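Local structure of stromal cell-derived factor 2-like protein (Arabidopsis thaliana, 3MAL) at residues Asp59-Gly71 with Thr85-Leu97. The protein takes part in protein quality control and the unfolded protein response in the endoplasmic reticulum, acting in a complex with ERDJ3B and BIP1 that supports EFR receptor accumulation. Sequence-based numbering, arbitrary orientation. Where two conformers were deposited one is given.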
ATOM      1  N   ASP A  59     -13.454   8.326  -3.983  1.00  9.58           N
ATOM      2  CA  ASP A  59     -13.072   7.094  -4.646  1.00  8.54           C
ATOM      3  C   ASP A  59     -12.993   5.978  -3.607  1.00  7.69           C
ATOM      4  O   ASP A  59     -12.030   5.909  -2.849  1.00  7.07           O
ATOM      5  CB  ASP A  59     -11.705   7.278  -5.324  1.00  8.86           C
ATOM      6  CG  ASP A  59     -11.306   6.069  -6.115  1.00  9.77           C
ATOM      7  OD1 ASP A  59     -10.233   5.500  -5.835  1.00  9.85           O
ATOM      8  OD2 ASP A  59     -12.088   5.685  -7.000  1.00 11.53           O
ATOM      9  N   SER A  60     -14.017   5.120  -3.550  1.00  7.10           N
ATOM     10  CA  SER A  60     -14.036   4.014  -2.567  1.00  7.77           C
ATOM     11  C   SER A  60     -12.889   3.043  -2.860  1.00  7.26           C
ATOM     12  O   SER A  60     -12.370   2.391  -1.954  1.00  7.56           O
ATOM     13  CB  SER A  60     -15.383   3.280  -2.581  1.00  7.14           C
ATOM     14  OG  SER A  60     -15.698   2.853  -3.886  1.00 11.72           O
ATOM     15  N   ASN A  61     -12.470   3.001  -4.132  1.00  7.17           N
ATOM     16  CA  ASN A  61     -11.326   2.200  -4.577  1.00  7.54           C
ATOM     17  C   ASN A  61      -9.966   2.641  -4.023  1.00  7.52           C
ATOM     18  O   ASN A  61      -8.947   1.959  -4.269  1.00  7.62           O
ATOM     19  CB  ASN A  61     -11.264   2.155  -6.118  1.00  8.34           C
ATOM     20  CG  ASN A  61     -12.225   1.150  -6.714  1.00 10.14           C
ATOM     21  OD1 ASN A  61     -12.608   0.184  -6.053  1.00 11.50           O
ATOM     22  ND2 ASN A  61     -12.627   1.366  -7.968  1.00 12.42           N
ATOM     23  N   SER A  62      -9.949   3.739  -3.261  1.00  6.65           N
ATOM     24  CA  SER A  62      -8.732   4.170  -2.568  1.00  6.83           C
ATOM     25  C   SER A  62      -8.587   3.682  -1.131  1.00  7.03           C
ATOM     26  O   SER A  62      -7.589   4.014  -0.467  1.00  6.26           O
ATOM     27  CB  SER A  62      -8.612   5.699  -2.593  1.00  5.74           C
ATOM     28  OG  SER A  62      -8.385   6.145  -3.912  1.00  6.28           O
ATOM     29  N   TYR A  63      -9.574   2.927  -0.634  1.00  7.38           N
ATOM     30  CA  TYR A  63      -9.527   2.454   0.752  1.00  7.49           C
ATOM     31  C   TYR A  63      -8.872   1.090   0.898  1.00  7.90           C
ATOM     32  O   TYR A  63      -9.091   0.187   0.072  1.00  6.32           O
ATOM     33  CB  TYR A  63     -10.916   2.442   1.386  1.00  8.48           C
ATOM     34  CG  TYR A  63     -11.296   3.776   1.975  1.00  8.96           C
ATOM     35  CD1 TYR A  63     -12.312   4.561   1.407  1.00 10.86           C
ATOM     36  CD2 TYR A  63     -10.625   4.264   3.098  1.00 11.40           C
ATOM     37  CE1 TYR A  63     -12.649   5.812   1.974  1.00 12.58           C
ATOM     38  CE2 TYR A  63     -10.943   5.494   3.653  1.00 12.20           C
ATOM     39  CZ  TYR A  63     -11.940   6.262   3.078  1.00 12.62           C
ATOM     40  OH  TYR A  63     -12.218   7.470   3.660  1.00 15.84           O
ATOM     41  N   TRP A  64      -8.058   0.981   1.955  1.00  7.87           N
ATOM     42  CA  TRP A  64      -7.291  -0.215   2.309  1.00  7.48           C
ATOM     43  C   TRP A  64      -7.523  -0.509   3.805  1.00  8.19           C
ATOM     44  O   TRP A  64      -7.560   0.422   4.615  1.00  8.78           O
ATOM     45  CB  TRP A  64      -5.780   0.021   2.044  1.00  7.42           C
ATOM     46  CG  TRP A  64      -5.498   0.370   0.614  1.00  5.64           C
ATOM     47  CD1 TRP A  64      -5.568   1.629   0.033  1.00  3.73           C
ATOM     48  CD2 TRP A  64      -5.141  -0.541  -0.435  1.00  4.41           C
ATOM     49  NE1 TRP A  64      -5.276   1.538  -1.311  1.00  4.10           N
ATOM     50  CE2 TRP A  64      -5.010   0.219  -1.623  1.00  5.21           C
ATOM     51  CE3 TRP A  64      -4.902  -1.923  -0.483  1.00  4.60           C
ATOM     52  CZ2 TRP A  64      -4.638  -0.357  -2.845  1.00  6.01           C
ATOM     53  CZ3 TRP A  64      -4.545  -2.507  -1.715  1.00  6.63           C
ATOM     54  CH2 TRP A  64      -4.420  -1.718  -2.880  1.00  6.47           C
ATOM     55  N   ILE A  65      -7.650  -1.787   4.161  1.00  8.34           N
ATOM     56  CA  ILE A  65      -7.709  -2.197   5.578  1.00  8.43           C
ATOM     57  C   ILE A  65      -6.323  -2.630   6.097  1.00  8.35           C
ATOM     58  O   ILE A  65      -5.666  -3.488   5.498  1.00  8.28           O
ATOM     59  CB  ILE A  65      -8.768  -3.301   5.824  1.00  9.65           C
ATOM     60  CG1 ILE A  65     -10.140  -2.852   5.318  1.00 10.72           C
ATOM     61  CG2 ILE A  65      -8.864  -3.627   7.317  1.00  7.12           C
ATOM     62  CD1 ILE A  65     -10.593  -1.568   6.017  1.00 13.60           C
ATOM     63  N   VAL A  66      -5.852  -2.022   7.197  1.00  8.23           N
ATOM     64  CA  VAL A  66      -4.556  -2.397   7.777  1.00  8.52           C
ATOM     65  C   VAL A  66      -4.734  -3.696   8.578  1.00  9.52           C
ATOM     66  O   VAL A  66      -5.570  -3.764   9.494  1.00  8.53           O
ATOM     67  CB  VAL A  66      -4.023  -1.315   8.742  1.00  8.99           C
ATOM     68  CG1 VAL A  66      -2.609  -1.658   9.225  1.00  8.25           C
ATOM     69  CG2 VAL A  66      -4.086   0.060   8.104  1.00  9.14           C
ATOM     70  N   LYS A  67      -3.967  -4.724   8.215  1.00  9.70           N
ATOM     71  CA  LYS A  67      -4.062  -6.015   8.901  1.00 11.06           C
ATOM     72  C   LYS A  67      -2.694  -6.586   9.335  1.00 12.01           C
ATOM     73  O   LYS A  67      -1.653  -6.283   8.716  1.00 11.06           O
ATOM     74  CB  LYS A  67      -4.821  -7.025   8.022  1.00 11.07           C
ATOM     75  CG  LYS A  67      -6.321  -6.740   7.920  1.00 12.93           C
ATOM     76  CD  LYS A  67      -7.084  -7.860   7.164  1.00 14.16           C
ATOM     77  CE  LYS A  67      -8.546  -7.455   7.031  1.00 16.41           C
ATOM     78  NZ  LYS A  67      -9.479  -8.554   6.572  1.00 16.41           N
ATOM     79  N   PRO A  68      -2.691  -7.405  10.410  1.00 12.69           N
ATOM     80  CA  PRO A  68      -1.479  -8.123  10.802  1.00 13.56           C
ATOM     81  C   PRO A  68      -1.235  -9.334   9.891  1.00 15.22           C
ATOM     82  O   PRO A  68      -2.064  -9.649   9.026  1.00 14.35           O
ATOM     83  CB  PRO A  68      -1.801  -8.567  12.243  1.00 12.50           C
ATOM     84  CG  PRO A  68      -3.240  -8.807  12.236  1.00 12.36           C
ATOM     85  CD  PRO A  68      -3.825  -7.735  11.297  1.00 12.99           C
ATOM     86  N   VAL A  69      -0.094  -9.988  10.054  1.00 17.20           N
ATOM     87  CA  VAL A  69       0.108 -11.285   9.407  1.00 19.87           C
ATOM     88  C   VAL A  69      -0.596 -12.361  10.273  1.00 21.23           C
ATOM     89  O   VAL A  69      -0.575 -12.291  11.510  1.00 20.87           O
ATOM     90  CB  VAL A  69       1.616 -11.595   9.106  1.00 20.18           C
ATOM     91  CG1 VAL A  69       2.353 -10.331   8.658  1.00 21.48           C
ATOM     92  CG2 VAL A  69       2.310 -12.212  10.282  1.00 21.26           C
ATOM     93  N   PRO A  70      -1.221 -13.359   9.622  1.00 23.38           N
ATOM     94  CA  PRO A  70      -2.156 -14.288  10.284  1.00 24.68           C
ATOM     95  C   PRO A  70      -1.621 -15.082  11.508  1.00 25.70           C
ATOM     96  O   PRO A  70      -2.417 -15.516  12.352  1.00 26.44           O
ATOM     97  CB  PRO A  70      -2.580 -15.237   9.147  1.00 25.10           C
ATOM     98  CG  PRO A  70      -1.540 -15.053   8.063  1.00 24.77           C
ATOM     99  CD  PRO A  70      -1.089 -13.644   8.177  1.00 23.71           C
ATOM    100  N   GLY A  71      -0.312 -15.253  11.639  1.00 25.50           N
ATOM    101  CA  GLY A  71       0.189 -16.061  12.769  1.00 26.41           C
ATOM    102  C   GLY A  71       0.084 -15.462  14.180  1.00 26.25           C
ATOM    103  O   GLY A  71       0.107 -16.198  15.161  1.00 26.36           O
ATOM    104  N   THR A  85       5.401  -5.873  10.520  1.00  8.81           N
ATOM    105  CA  THR A  85       5.037  -6.450   9.234  1.00  9.84           C
ATOM    106  C   THR A  85       3.519  -6.388   9.121  1.00  9.57           C
ATOM    107  O   THR A  85       2.808  -6.930   9.979  1.00 10.01           O
ATOM    108  CB  THR A  85       5.499  -7.905   9.134  1.00 10.18           C
ATOM    109  OG1 THR A  85       6.891  -7.973   9.473  1.00 10.54           O
ATOM    110  CG2 THR A  85       5.296  -8.447   7.705  1.00  9.17           C
ATOM    111  N   ILE A  86       3.033  -5.712   8.086  1.00  8.79           N
ATOM    112  CA  ILE A  86       1.594  -5.507   7.889  1.00  8.36           C
ATOM    113  C   ILE A  86       1.142  -5.977   6.502  1.00  7.78           C
ATOM    114  O   ILE A  86       1.972  -6.265   5.605  1.00  7.43           O
ATOM    115  CB  ILE A  86       1.142  -4.003   8.084  1.00  8.50           C
ATOM    116  CG1 ILE A  86       1.635  -3.115   6.920  1.00  9.13           C
ATOM    117  CG2 ILE A  86       1.578  -3.449   9.461  1.00  7.84           C
ATOM    118  CD1 ILE A  86       1.085  -1.669   6.948  1.00  8.90           C
ATOM    119  N   ARG A  87      -0.177  -6.068   6.353  1.00  7.61           N
ATOM    120  CA  ARG A  87      -0.827  -6.329   5.069  1.00  7.12           C
ATOM    121  C   ARG A  87      -1.826  -5.171   4.853  1.00  7.38           C
ATOM    122  O   ARG A  87      -2.354  -4.600   5.825  1.00  5.81           O
ATOM    123  CB  ARG A  87      -1.544  -7.686   5.084  1.00  7.02           C
ATOM    124  CG  ARG A  87      -0.595  -8.904   5.224  1.00  9.59           C
ATOM    125  CD  ARG A  87      -1.313 -10.264   5.117  1.00  7.28           C
ATOM    126  NE  ARG A  87      -2.246 -10.466   6.210  1.00  8.47           N
ATOM    127  CZ  ARG A  87      -3.217 -11.372   6.235  1.00 11.39           C
ATOM    128  NH1 ARG A  87      -3.417 -12.196   5.214  1.00 10.02           N
ATOM    129  NH2 ARG A  87      -4.022 -11.417   7.279  1.00 10.71           N
ATOM    130  N   LEU A  88      -2.053  -4.806   3.592  1.00  7.01           N
ATOM    131  CA  LEU A  88      -3.060  -3.819   3.254  1.00  6.97           C
ATOM    132  C   LEU A  88      -4.048  -4.491   2.328  1.00  6.56           C
ATOM    133  O   LEU A  88      -3.695  -4.889   1.231  1.00  6.22           O
ATOM    134  CB  LEU A  88      -2.435  -2.572   2.579  1.00  7.00           C
ATOM    135  CG  LEU A  88      -1.586  -1.694   3.502  1.00  9.22           C
ATOM    136  CD1 LEU A  88      -0.851  -0.633   2.657  1.00  9.01           C
ATOM    137  CD2 LEU A  88      -2.466  -1.024   4.579  1.00  9.82           C
ATOM    138  N   GLN A  89      -5.286  -4.654   2.792  1.00  7.28           N
ATOM    139  CA  GLN A  89      -6.277  -5.346   1.973  1.00  7.59           C
ATOM    140  C   GLN A  89      -7.194  -4.306   1.352  1.00  7.01           C
ATOM    141  O   GLN A  89      -7.754  -3.493   2.056  1.00  8.08           O
ATOM    142  CB  GLN A  89      -7.078  -6.349   2.812  1.00  8.44           C
ATOM    143  CG  GLN A  89      -7.997  -7.223   1.949  1.00  8.52           C
ATOM    144  CD  GLN A  89      -8.797  -8.231   2.773  1.00 11.34           C
ATOM    145  OE1 GLN A  89      -9.152  -7.974   3.934  1.00 12.76           O
ATOM    146  NE2 GLN A  89      -9.103  -9.374   2.164  1.00  8.71           N
ATOM    147  N   HIS A  90      -7.343  -4.354   0.034  1.00  7.06           N
ATOM    148  CA  HIS A  90      -8.195  -3.443  -0.720  1.00  7.24           C
ATOM    149  C   HIS A  90      -9.644  -3.702  -0.324  1.00  7.76           C
ATOM    150  O   HIS A  90     -10.124  -4.837  -0.416  1.00  7.90           O
ATOM    151  CB  HIS A  90      -7.995  -3.686  -2.229  1.00  6.71           C
ATOM    152  CG  HIS A  90      -8.585  -2.625  -3.106  1.00  6.64           C
ATOM    153  ND1 HIS A  90      -9.544  -2.901  -4.064  1.00  7.70           N
ATOM    154  CD2 HIS A  90      -8.335  -1.295  -3.198  1.00  5.70           C
ATOM    155  CE1 HIS A  90      -9.867  -1.787  -4.696  1.00  6.61           C
ATOM    156  NE2 HIS A  90      -9.156  -0.795  -4.185  1.00  5.15           N
ATOM    157  N   MET A  91     -10.343  -2.659   0.118  1.00  7.66           N
ATOM    158  CA  MET A  91     -11.685  -2.845   0.657  1.00  7.95           C
ATOM    159  C   MET A  91     -12.668  -3.334  -0.397  1.00  8.29           C
ATOM    160  O   MET A  91     -13.498  -4.205  -0.122  1.00  8.74           O
ATOM    161  CB  MET A  91     -12.220  -1.561   1.280  1.00  8.96           C
ATOM    162  CG  MET A  91     -11.788  -1.302   2.713  1.00 11.34           C
ATOM    163  SD  MET A  91     -12.748   0.069   3.434  1.00 14.63           S
ATOM    164  CE  MET A  91     -14.302  -0.705   3.807  1.00 14.08           C
ATOM    165  N   LYS A  92     -12.571  -2.777  -1.590  1.00  7.41           N
ATOM    166  CA  LYS A  92     -13.560  -3.032  -2.631  1.00  8.66           C
ATOM    167  C   LYS A  92     -13.424  -4.404  -3.267  1.00  9.39           C
ATOM    168  O   LYS A  92     -14.438  -5.021  -3.582  1.00 10.37           O
ATOM    169  CB  LYS A  92     -13.511  -1.925  -3.709  1.00  8.49           C
ATOM    170  CG  LYS A  92     -14.101  -0.586  -3.247  1.00  9.60           C
ATOM    171  CD  LYS A  92     -15.604  -0.596  -3.295  1.00 14.28           C
ATOM    172  CE  LYS A  92     -16.112  -0.672  -4.722  1.00 15.97           C
ATOM    173  NZ  LYS A  92     -15.583   0.432  -5.516  1.00 17.29           N
ATOM    174  N   THR A  93     -12.189  -4.893  -3.446  1.00  9.48           N
ATOM    175  CA  THR A  93     -11.953  -6.184  -4.114  1.00  9.20           C
ATOM    176  C   THR A  93     -11.487  -7.305  -3.183  1.00  9.31           C
ATOM    177  O   THR A  93     -11.470  -8.468  -3.588  1.00  8.62           O
ATOM    178  CB  THR A  93     -10.931  -6.098  -5.297  1.00  8.60           C
ATOM    179  OG1 THR A  93      -9.641  -5.755  -4.784  1.00  8.74           O
ATOM    180  CG2 THR A  93     -11.356  -5.073  -6.351  1.00  9.01           C
ATOM    181  N   ARG A  94     -11.099  -6.972  -1.954  1.00  9.04           N
ATOM    182  CA  ARG A  94     -10.604  -7.970  -1.007  1.00  9.76           C
ATOM    183  C   ARG A  94      -9.226  -8.567  -1.346  1.00 10.02           C
ATOM    184  O   ARG A  94      -8.774  -9.507  -0.677  1.00  9.66           O
ATOM    185  CB  ARG A  94     -11.650  -9.092  -0.833  1.00 10.22           C
ATOM    186  CG  ARG A  94     -12.850  -8.640  -0.086  1.00 13.54           C
ATOM    187  CD  ARG A  94     -12.566  -9.026   1.354  1.00 19.64           C
ATOM    188  NE  ARG A  94     -12.732  -7.912   2.239  1.00 22.52           N
ATOM    189  CZ  ARG A  94     -12.428  -7.923   3.527  1.00 21.56           C
ATOM    190  NH1 ARG A  94     -11.904  -9.005   4.104  1.00 23.13           N
ATOM    191  NH2 ARG A  94     -12.642  -6.830   4.225  1.00 20.68           N
ATOM    192  N   LYS A  95      -8.548  -8.026  -2.360  1.00  9.96           N
ATOM    193  CA  LYS A  95      -7.197  -8.506  -2.718  1.00  9.85           C
ATOM    194  C   LYS A  95      -6.121  -7.784  -1.890  1.00  9.95           C
ATOM    195  O   LYS A  95      -6.373  -6.698  -1.352  1.00  9.36           O
ATOM    196  CB  LYS A  95      -6.926  -8.390  -4.238  1.00 10.52           C
ATOM    197  CG  LYS A  95      -7.947  -9.151  -5.137  1.00 11.33           C
ATOM    198  CD  LYS A  95      -7.264  -9.559  -6.465  1.00 15.12           C
ATOM    199  CE  LYS A  95      -8.126 -10.464  -7.374  1.00 15.91           C
ATOM    200  NZ  LYS A  95      -8.905 -11.483  -6.617  1.00 18.20           N
ATOM    201  N   TRP A  96      -4.943  -8.401  -1.774  1.00  8.75           N
ATOM    202  CA  TRP A  96      -3.868  -7.915  -0.879  1.00  8.37           C
ATOM    203  C   TRP A  96      -2.832  -7.130  -1.667  1.00  8.12           C
ATOM    204  O   TRP A  96      -2.434  -7.567  -2.738  1.00  7.83           O
ATOM    205  CB  TRP A  96      -3.168  -9.107  -0.193  1.00  8.18           C
ATOM    206  CG  TRP A  96      -4.131  -9.979   0.525  1.00  8.65           C
ATOM    207  CD1 TRP A  96      -4.771 -11.090   0.042  1.00  9.45           C
ATOM    208  CD2 TRP A  96      -4.611  -9.774   1.846  1.00  9.19           C
ATOM    209  NE1 TRP A  96      -5.626 -11.594   1.003  1.00 10.19           N
ATOM    210  CE2 TRP A  96      -5.547 -10.796   2.116  1.00 10.65           C
ATOM    211  CE3 TRP A  96      -4.347  -8.817   2.834  1.00  9.11           C
ATOM    212  CZ2 TRP A  96      -6.212 -10.892   3.341  1.00 10.22           C
ATOM    213  CZ3 TRP A  96      -4.987  -8.928   4.055  1.00  9.38           C
ATOM    214  CH2 TRP A  96      -5.921  -9.947   4.295  1.00  9.28           C
ATOM    215  N   LEU A  97      -2.402  -5.975  -1.146  1.00  7.36           N
ATOM    216  CA  LEU A  97      -1.250  -5.258  -1.727  1.00  7.11           C
ATOM    217  C   LEU A  97      -0.036  -6.217  -1.801  1.00  6.85           C
ATOM    218  O   LEU A  97       0.337  -6.828  -0.800  1.00  6.94           O
ATOM    219  CB  LEU A  97      -0.892  -4.026  -0.875  1.00  6.93           C
ATOM    220  CG  LEU A  97       0.143  -3.103  -1.542  1.00  7.70           C
ATOM    221  CD1 LEU A  97      -0.432  -2.513  -2.854  1.00  8.03           C
ATOM    222  CD2 LEU A  97       0.670  -2.009  -0.567  1.00  7.90           C
TER
HETATM  223  O   HOH W   1     -11.146  -0.208  -1.803  1.00  3.85           O
HETATM  224  O   HOH W   2       1.754  -9.082  11.922  1.00 25.41           O
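W64 lies against H90 on the buried face of an antiparallel strand pair, where the side chains are closely packed. A chi1 of -167°, which sets H90 CG away from the backbone N, carries the imidazole to one face of the indole; it turns an edge to the six-membered ring, the centroids 4.9 Å apart and the planes at 58°. H90 CB adds an off-centre CH-pi contact to the same ring, and L97 CB, from the strand that follows, meets W64 CZ3 at 4.0 Å. Farther along, V66 and L88 run side by side, their CG2 and CD2 methyls touching. The imidazole is gripped at both nitrogens: NE2 donates in its ring plane to N61 O (2.8 Å), approaching from above the carbonyl plane, while ND1 is hydrogen-bonded with T93 OG1, which fixes the ring's rotation. W64 NE1 is hydrogen-bonded to L35 O.

Strands 64-67 and 85-90 are neighbours in the six-stranded barrel of the beta-trefoil, within the MIR domain. I65-Q89 and K67-R87 are hydrogen-bonded pairs, each closed by two backbone bonds.

The other face is more polar, with I65, K67 and R87 partly exposed and Q89 buried. The extended K67 chain passes the edge of the W96 ring, CD 3.7 Å from CH2, and delivers NZ to Q89 OE1 (2.7 Å). R94 NH1 stands near that ammonium, but its charge is probably offset by the salt bridge to D118. R87 grips P68 O side-on through NE (2.9 Å) and NH2 (3.2 Å); its guanidinium lies between P70 CD over one face and the W96 indole, offset and nearly parallel, over the other. Toward the solvent, the exposed M91 sets SD obliquely beside the Y63 ring, a Met-aromatic contact, while the thrice-bent K92 chain curls its NZ back to S60 OG and N61 OD1.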